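ORF59 (PDB 3HSL) serves as the accessory subunit of the viral DNA polymerase, raising its processivity during lytic replication of Kaposi's sarcoma-associated herpesvirus. Local coordinates at residues L257-A260 against L261-K265. Sequence-based numbering, arbitrary orientation.
Sequences LIAA and LRLCK
L257 and L261, one helical turn apart, lie side by side, their side chains pointing the same way: CD1 of L257 rests 4.0 Å from CG of L261. Their backbones are joined as well, L261 N reaching L257 O at 2.9 Å in an almost straight bond (178° at the hydrogen). Both leucines pack on L185 of helix 175-186, while L257 also meets L302 and L261 meets P272 and L274. I258 repeats the four-residue step with R262, whose N bonds to I258 O at 2.9 Å, more bent at 137°. With CG of R262 anti to its own N (chi1 -177°) and the chain bent at chi2 and chi3, the side chain runs outward and its end bends back toward I258; CG2 of I258 meets the guanidinium at the edge, near its plane, 4.0 Å from NH2. This is the last part of helix 254-263, which follows strand 248-253 and leads toward strand 270-276 in a PCNA-like processivity-factor fold. A259 O takes two amides: L263 N at 2.7 Å and, weakly, R262 N at 3.1 Å. The side chain of L263 runs back beside A259, its CD1 4.1 Å from A259 CB, and V57 touches both. A260 closes the helical series, its O accepting C264 N at 3.0 Å although C264 has already left the helix. The A260 methyl lies against V300 and L302 of strand 296-302, and C264 packs on V300 too; in the last turn, R262 O is hydrogen-bonded to NE2 of H30 on helix 18-35.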
ATOM      1  N   LEU A 257     -15.152   9.604  18.760  1.00 23.01           N
ATOM      2  CA  LEU A 257     -14.461  10.217  19.881  1.00 22.27           C
ATOM      3  C   LEU A 257     -13.095   9.590  20.113  1.00 21.85           C
ATOM      4  O   LEU A 257     -12.115  10.310  20.239  1.00 21.61           O
ATOM      5  CB  LEU A 257     -15.335  10.207  21.141  1.00 22.26           C
ATOM      6  CG  LEU A 257     -14.802  10.861  22.428  1.00 22.31           C
ATOM      7  CD1 LEU A 257     -14.334  12.300  22.216  1.00 22.88           C
ATOM      8  CD2 LEU A 257     -15.843  10.819  23.520  1.00 21.39           C
ATOM      9  N   ILE A 258     -13.042   8.260  20.169  1.00 21.70           N
ATOM     10  CA  ILE A 258     -11.797   7.521  20.362  1.00 21.69           C
ATOM     11  C   ILE A 258     -10.783   7.971  19.289  1.00 21.48           C
ATOM     12  O   ILE A 258      -9.725   8.510  19.597  1.00 21.36           O
ATOM     13  CB  ILE A 258     -12.010   5.986  20.189  1.00 22.03           C
ATOM     14  CG1 ILE A 258     -13.160   5.422  21.060  1.00 23.22           C
ATOM     15  CG2 ILE A 258     -10.695   5.219  20.432  1.00 21.68           C
ATOM     16  CD1 ILE A 258     -12.904   5.342  22.559  1.00 23.09           C
ATOM     17  N   ALA A 259     -11.123   7.744  18.027  1.00 21.27           N
ATOM     18  CA  ALA A 259     -10.266   8.112  16.912  1.00 21.08           C
ATOM     19  C   ALA A 259      -9.890   9.598  16.966  1.00 21.14           C
ATOM     20  O   ALA A 259      -8.735   9.970  16.752  1.00 20.75           O
ATOM     21  CB  ALA A 259     -10.967   7.794  15.616  1.00 20.84           C
ATOM     22  N   ALA A 260     -10.872  10.449  17.254  1.00 21.05           N
ATOM     23  CA  ALA A 260     -10.606  11.866  17.322  1.00 20.79           C
ATOM     24  C   ALA A 260      -9.482  12.106  18.327  1.00 21.06           C
ATOM     25  O   ALA A 260      -8.467  12.704  17.973  1.00 21.68           O
ATOM     26  CB  ALA A 260     -11.846  12.629  17.678  1.00 20.43           C
ATOM     27  N   LEU A 261      -9.661  11.639  19.563  1.00 20.85           N
ATOM     28  CA  LEU A 261      -8.655  11.803  20.618  1.00 20.70           C
ATOM     29  C   LEU A 261      -7.320  11.130  20.325  1.00 21.94           C
ATOM     30  O   LEU A 261      -6.287  11.545  20.834  1.00 22.53           O
ATOM     31  CB  LEU A 261      -9.176  11.280  21.945  1.00 19.76           C
ATOM     32  CG  LEU A 261     -10.351  11.973  22.630  1.00 18.53           C
ATOM     33  CD1 LEU A 261     -10.733  11.139  23.835  1.00 16.97           C
ATOM     34  CD2 LEU A 261     -10.057  13.442  23.019  1.00 16.03           C
ATOM     35  N   ARG A 262      -7.345  10.091  19.506  1.00 22.85           N
ATOM     36  CA  ARG A 262      -6.146   9.365  19.173  1.00 23.69           C
ATOM     37  C   ARG A 262      -5.406  10.036  18.018  1.00 23.87           C
ATOM     38  O   ARG A 262      -4.180  10.066  18.004  1.00 23.97           O
ATOM     39  CB  ARG A 262      -6.519   7.896  18.975  1.00 24.66           C
ATOM     40  CG  ARG A 262      -5.381   6.926  18.680  1.00 30.35           C
ATOM     41  CD  ARG A 262      -5.649   5.593  19.466  1.00 34.23           C
ATOM     42  NE  ARG A 262      -6.876   4.860  19.132  1.00 36.60           N
ATOM     43  CZ  ARG A 262      -6.917   3.687  18.489  1.00 38.21           C
ATOM     44  NH1 ARG A 262      -5.794   3.072  18.096  1.00 37.28           N
ATOM     45  NH2 ARG A 262      -8.096   3.121  18.243  1.00 38.60           N
ATOM     46  N   LEU A 263      -6.163  10.577  17.061  1.00 23.97           N
ATOM     47  CA  LEU A 263      -5.630  11.279  15.886  1.00 23.61           C
ATOM     48  C   LEU A 263      -5.018  12.645  16.208  1.00 22.87           C
ATOM     49  O   LEU A 263      -4.043  13.059  15.579  1.00 21.83           O
ATOM     50  CB  LEU A 263      -6.724  11.427  14.801  1.00 23.82           C
ATOM     51  CG  LEU A 263      -7.151  10.159  14.025  1.00 25.14           C
ATOM     52  CD1 LEU A 263      -8.544  10.230  13.335  1.00 24.28           C
ATOM     53  CD2 LEU A 263      -6.067   9.665  13.041  1.00 24.58           C
ATOM     54  N   CYS A 264      -5.591  13.336  17.183  1.00 23.13           N
ATOM     55  CA  CYS A 264      -5.093  14.653  17.572  1.00 24.10           C
ATOM     56  C   CYS A 264      -3.979  14.622  18.637  1.00 24.93           C
ATOM     57  O   CYS A 264      -3.525  15.672  19.101  1.00 24.91           O
ATOM     58  CB  CYS A 264      -6.240  15.528  18.014  1.00 24.02           C
ATOM     59  SG  CYS A 264      -7.435  15.679  16.716  1.00 25.77           S
ATOM     60  N   LYS A 265      -3.554  13.416  19.011  1.00 25.58           N
ATOM     61  CA  LYS A 265      -2.485  13.220  19.964  1.00 26.44           C
ATOM     62  C   LYS A 265      -1.297  12.810  19.090  1.00 26.99           C
ATOM     63  O   LYS A 265      -1.082  11.611  18.838  1.00 27.27           O
ATOM     64  CB  LYS A 265      -2.850  12.105  20.956  1.00 26.97           C
ATOM     65  CG  LYS A 265      -1.823  11.789  22.077  1.00 28.05           C
ATOM     66  CD  LYS A 265      -1.683  12.952  23.076  1.00 30.05           C
ATOM     67  CE  LYS A 265      -0.802  12.634  24.294  1.00 29.83           C
ATOM     68  NZ  LYS A 265       0.611  12.390  23.920  1.00 31.17           N
TER